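Local coordinates for protein nucleoporin NUP82 (Saccharomyces cerevisiae, PDB 3PBP) that helps build the nuclear pore complex as a structural nucleoporin, through an N-terminal beta-propeller domain, the part described here, that includes the region interacting with NUP116, at residues F132-V144 against F211-L223. The protein carries 1 engineered substitution. Residues are numbered along the deposited sequence; the frame is centred on the assembly and turned at random.
Sequences FHPKSYRDSCIVV and FLPSVLLLNEKDL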
# COMPACT_ATOMS: atom_id res chain seq x y z
N PHE A 132 3.07 -6.21 -10.17
CA PHE A 132 2.03 -6.45 -11.18
C PHE A 132 0.70 -6.41 -10.41
O PHE A 132 0.65 -6.81 -9.25
CB PHE A 132 2.18 -7.83 -11.78
CG PHE A 132 3.09 -7.89 -12.94
CD1 PHE A 132 2.75 -7.28 -14.15
CD2 PHE A 132 4.30 -8.58 -12.85
CE1 PHE A 132 3.62 -7.35 -15.25
CE2 PHE A 132 5.17 -8.66 -13.94
CZ PHE A 132 4.82 -8.04 -15.14
N HIS A 133 -0.36 -5.93 -11.03
CA HIS A 133 -1.64 -5.94 -10.34
C HIS A 133 -2.07 -7.40 -10.44
O HIS A 133 -2.16 -7.96 -11.53
CB HIS A 133 -2.65 -5.01 -11.01
CG HIS A 133 -3.88 -4.78 -10.19
ND1 HIS A 133 -4.80 -5.78 -9.93
CD2 HIS A 133 -4.34 -3.67 -9.56
CE1 HIS A 133 -5.78 -5.29 -9.19
NE2 HIS A 133 -5.52 -4.01 -8.95
N PRO A 134 -2.33 -8.05 -9.30
CA PRO A 134 -2.73 -9.45 -9.25
C PRO A 134 -3.96 -9.80 -10.06
O PRO A 134 -4.12 -10.94 -10.49
CB PRO A 134 -2.95 -9.70 -7.76
CG PRO A 134 -2.24 -8.58 -7.09
CD PRO A 134 -2.50 -7.42 -7.98
N LYS A 135 -4.85 -8.84 -10.28
CA LYS A 135 -6.05 -9.17 -11.02
C LYS A 135 -6.34 -8.36 -12.28
O LYS A 135 -7.47 -7.96 -12.54
CB LYS A 135 -7.25 -9.13 -10.08
CG LYS A 135 -7.38 -10.36 -9.21
CD LYS A 135 -8.70 -10.32 -8.49
CE LYS A 135 -9.12 -11.69 -8.00
NZ LYS A 135 -10.47 -11.61 -7.32
N SER A 136 -5.31 -8.13 -13.07
CA SER A 136 -5.49 -7.40 -14.31
C SER A 136 -5.55 -8.45 -15.42
O SER A 136 -4.82 -9.43 -15.41
CB SER A 136 -4.33 -6.43 -14.54
OG SER A 136 -3.09 -7.06 -14.28
N TYR A 137 -6.47 -8.25 -16.35
CA TYR A 137 -6.60 -9.16 -17.47
C TYR A 137 -5.29 -9.13 -18.28
O TYR A 137 -4.75 -8.07 -18.59
CB TYR A 137 -7.79 -8.72 -18.33
CG TYR A 137 -8.02 -9.55 -19.56
CD1 TYR A 137 -8.40 -10.89 -19.47
CD2 TYR A 137 -7.84 -9.00 -20.83
CE1 TYR A 137 -8.60 -11.65 -20.61
CE2 TYR A 137 -8.03 -9.76 -21.97
CZ TYR A 137 -8.41 -11.08 -21.86
OH TYR A 137 -8.60 -11.81 -23.00
N ARG A 138 -4.78 -10.31 -18.60
CA ARG A 138 -3.53 -10.42 -19.35
C ARG A 138 -2.35 -9.72 -18.66
O ARG A 138 -1.42 -9.28 -19.32
CB ARG A 138 -3.71 -9.86 -20.76
CG ARG A 138 -4.75 -10.59 -21.58
CD ARG A 138 -4.28 -10.79 -23.01
NE ARG A 138 -4.17 -9.54 -23.75
CZ ARG A 138 -3.18 -9.26 -24.60
NH1 ARG A 138 -2.21 -10.15 -24.81
NH2 ARG A 138 -3.16 -8.09 -25.24
N ASP A 139 -2.40 -9.63 -17.33
CA ASP A 139 -1.33 -9.01 -16.54
C ASP A 139 -0.93 -7.65 -17.06
O ASP A 139 0.22 -7.25 -16.92
CB ASP A 139 -0.08 -9.90 -16.54
CG ASP A 139 -0.32 -11.25 -15.89
OD1 ASP A 139 -0.67 -11.28 -14.69
OD2 ASP A 139 -0.16 -12.28 -16.57
N SER A 140 -1.89 -6.94 -17.65
CA SER A 140 -1.65 -5.63 -18.26
C SER A 140 -1.49 -4.42 -17.36
O SER A 140 -1.43 -3.29 -17.85
CB SER A 140 -2.77 -5.31 -19.25
OG SER A 140 -4.02 -5.31 -18.60
N CYS A 141 -1.40 -4.62 -16.05
CA CYS A 141 -1.27 -3.48 -15.17
C CYS A 141 -0.11 -3.54 -14.16
O CYS A 141 0.01 -4.50 -13.41
CB CYS A 141 -2.59 -3.28 -14.43
SG CYS A 141 -2.58 -1.97 -13.21
N ILE A 142 0.75 -2.52 -14.16
CA ILE A 142 1.85 -2.51 -13.21
C ILE A 142 1.68 -1.33 -12.24
O ILE A 142 1.31 -0.22 -12.63
CB ILE A 142 3.26 -2.42 -13.87
CG1 ILE A 142 3.41 -1.12 -14.66
CG2 ILE A 142 3.50 -3.65 -14.73
CD1 ILE A 142 4.82 -0.88 -15.13
N VAL A 143 1.93 -1.61 -10.97
CA VAL A 143 1.78 -0.61 -9.94
C VAL A 143 3.17 -0.10 -9.57
O VAL A 143 4.05 -0.90 -9.24
CB VAL A 143 1.09 -1.22 -8.72
CG1 VAL A 143 0.81 -0.17 -7.66
CG2 VAL A 143 -0.18 -1.89 -9.17
N VAL A 144 3.36 1.21 -9.64
CA VAL A 144 4.67 1.78 -9.35
C VAL A 144 4.68 2.75 -8.17
O VAL A 144 3.94 3.74 -8.17
CB VAL A 144 5.23 2.50 -10.62
CG1 VAL A 144 6.61 3.08 -10.33
CG2 VAL A 144 5.30 1.52 -11.79
N PHE A 211 -8.63 -0.84 -5.50
CA PHE A 211 -7.43 -0.44 -6.24
C PHE A 211 -7.52 -1.28 -7.50
O PHE A 211 -6.92 -2.35 -7.60
CB PHE A 211 -6.16 -0.80 -5.47
CG PHE A 211 -4.93 -0.14 -6.02
CD1 PHE A 211 -4.57 1.14 -5.62
CD2 PHE A 211 -4.11 -0.82 -6.91
CE1 PHE A 211 -3.42 1.73 -6.10
CE2 PHE A 211 -2.96 -0.23 -7.40
CZ PHE A 211 -2.62 1.05 -6.99
N LEU A 212 -8.26 -0.78 -8.48
CA LEU A 212 -8.52 -1.52 -9.70
C LEU A 212 -7.71 -1.18 -10.94
O LEU A 212 -7.31 -0.05 -11.16
CB LEU A 212 -10.01 -1.38 -10.03
CG LEU A 212 -10.92 -1.52 -8.80
CD1 LEU A 212 -12.25 -0.85 -9.06
CD2 LEU A 212 -11.10 -2.98 -8.47
N PRO A 213 -7.46 -2.19 -11.79
CA PRO A 213 -6.71 -2.02 -13.04
C PRO A 213 -7.75 -1.53 -14.06
O PRO A 213 -8.89 -1.28 -13.69
CB PRO A 213 -6.19 -3.43 -13.31
CG PRO A 213 -7.31 -4.27 -12.86
CD PRO A 213 -7.74 -3.62 -11.54
N SER A 214 -7.39 -1.38 -15.33
CA SER A 214 -8.36 -0.90 -16.33
C SER A 214 -9.28 -2.02 -16.79
O SER A 214 -10.39 -1.77 -17.28
CB SER A 214 -7.63 -0.32 -17.53
OG SER A 214 -7.02 -1.37 -18.27
N VAL A 215 -8.82 -3.26 -16.66
CA VAL A 215 -9.61 -4.43 -17.05
C VAL A 215 -9.37 -5.47 -15.96
O VAL A 215 -8.33 -6.13 -15.92
CB VAL A 215 -9.17 -4.99 -18.42
CG1 VAL A 215 -10.00 -6.19 -18.77
CG2 VAL A 215 -9.31 -3.93 -19.47
N LEU A 216 -10.36 -5.61 -15.08
CA LEU A 216 -10.29 -6.50 -13.95
C LEU A 216 -10.55 -7.98 -14.21
O LEU A 216 -11.56 -8.35 -14.82
CB LEU A 216 -11.27 -6.01 -12.89
CG LEU A 216 -11.31 -6.69 -11.53
CD1 LEU A 216 -10.07 -6.34 -10.74
CD2 LEU A 216 -12.57 -6.22 -10.80
N LEU A 217 -9.62 -8.82 -13.74
CA LEU A 217 -9.73 -10.28 -13.84
C LEU A 217 -10.63 -10.70 -12.68
O LEU A 217 -10.30 -10.50 -11.52
CB LEU A 217 -8.38 -10.96 -13.66
CG LEU A 217 -7.75 -11.70 -14.85
CD1 LEU A 217 -6.74 -12.69 -14.29
CD2 LEU A 217 -8.80 -12.43 -15.67
N LEU A 218 -11.78 -11.27 -12.99
CA LEU A 218 -12.70 -11.66 -11.94
C LEU A 218 -13.49 -12.90 -12.35
O LEU A 218 -14.22 -12.86 -13.34
CB LEU A 218 -13.64 -10.49 -11.66
CG LEU A 218 -14.45 -10.42 -10.36
CD1 LEU A 218 -13.51 -10.35 -9.19
CD2 LEU A 218 -15.32 -9.20 -10.38
N ASN A 219 -13.34 -14.01 -11.63
CA ASN A 219 -14.10 -15.20 -11.99
C ASN A 219 -15.48 -15.12 -11.38
O ASN A 219 -15.76 -14.24 -10.55
CB ASN A 219 -13.39 -16.50 -11.57
CG ASN A 219 -13.16 -16.63 -10.06
OD1 ASN A 219 -13.91 -16.08 -9.26
ND2 ASN A 219 -12.15 -17.39 -9.68
N GLU A 220 -16.36 -16.02 -11.77
CA GLU A 220 -17.72 -16.00 -11.28
C GLU A 220 -17.87 -16.12 -9.77
O GLU A 220 -18.70 -15.45 -9.17
CB GLU A 220 -18.55 -17.08 -11.97
CG GLU A 220 -20.03 -16.76 -11.94
CD GLU A 220 -20.88 -17.92 -12.38
OE1 GLU A 220 -20.83 -18.98 -11.71
OE2 GLU A 220 -21.58 -17.76 -13.41
N LYS A 221 -17.07 -16.99 -9.16
CA LYS A 221 -17.08 -17.22 -7.72
C LYS A 221 -16.76 -15.93 -6.99
O LYS A 221 -17.48 -15.53 -6.08
CB LYS A 221 -16.04 -18.28 -7.35
CG LYS A 221 -15.91 -18.61 -5.89
CD LYS A 221 -14.80 -19.62 -5.70
CE LYS A 221 -14.52 -19.87 -4.21
NZ LYS A 221 -13.27 -20.67 -3.95
N ASP A 222 -15.67 -15.29 -7.40
CA ASP A 222 -15.24 -14.03 -6.79
C ASP A 222 -16.19 -12.87 -7.08
O ASP A 222 -16.38 -12.01 -6.23
CB ASP A 222 -13.83 -13.65 -7.25
CG ASP A 222 -12.77 -14.56 -6.67
OD1 ASP A 222 -12.97 -15.08 -5.54
OD2 ASP A 222 -11.72 -14.73 -7.33
N LEU A 223 -16.78 -12.84 -8.27
CA LEU A 223 -17.71 -11.77 -8.60
C LEU A 223 -18.92 -11.82 -7.65
O LEU A 223 -19.40 -10.79 -7.17
CB LEU A 223 -18.18 -11.89 -10.05
CG LEU A 223 -19.44 -11.08 -10.41
CD1 LEU A 223 -19.22 -9.62 -10.06
CD2 LEU A 223 -19.75 -11.23 -11.88
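With chi1 of H133 at -169°, its CG turned opposite the backbone N, the imidazole reaches F211 and P213; F211, also trans (chi1 -167°), brings its ring edge to CD2 of the same imidazole. H133 NE2 donates to F211 O at 2.6 Å, almost straight (176° at the hydrogen), with the acceptor lying in the imidazole plane. At the other nitrogen, ND1 accepts from K135 N, so both ring nitrogens are engaged and the rotation of the ring is fixed. Over one face sits P213 CD, 3.6 Å from the ring centroid and near its normal, a CH-pi contact. Replacing H133 by alanine is likely to leave F211 O and K135 N without these partners and P213 CD without the ring face it packs on. P213 CB packs 3.7 Å from S136 CB and also against C141 CB, while V143 CG2 meets the F211 ring at its edge, near CE2, and V143 CG1 touches CZ.

Further along, the backbones join in a single antiparallel bridge of S136 with L216: L217 N donates to K135 O at 2.6 Å and Y137 N to V215 O at 2.9 Å. Y137 CB lies alongside V215 CG1 (3.4 Å), and L217 CD2 comes to the tyrosine ring edge. The extended K135 chain passes L217 O and ends in a long, weak salt bridge, NZ to D222 OD2 at 3.4 Å, at the start of helix 220-235, whose N-cap is N219.

The contact thus ties the turn between strands 127-132 and 141-146, neighbours in one four-stranded antiparallel propeller sheet, to the segment leading into that helix. F187 meets the H133 ring, M153 of strand 151-155 touches F211, and strand 269-271 pairs with strand 215-217.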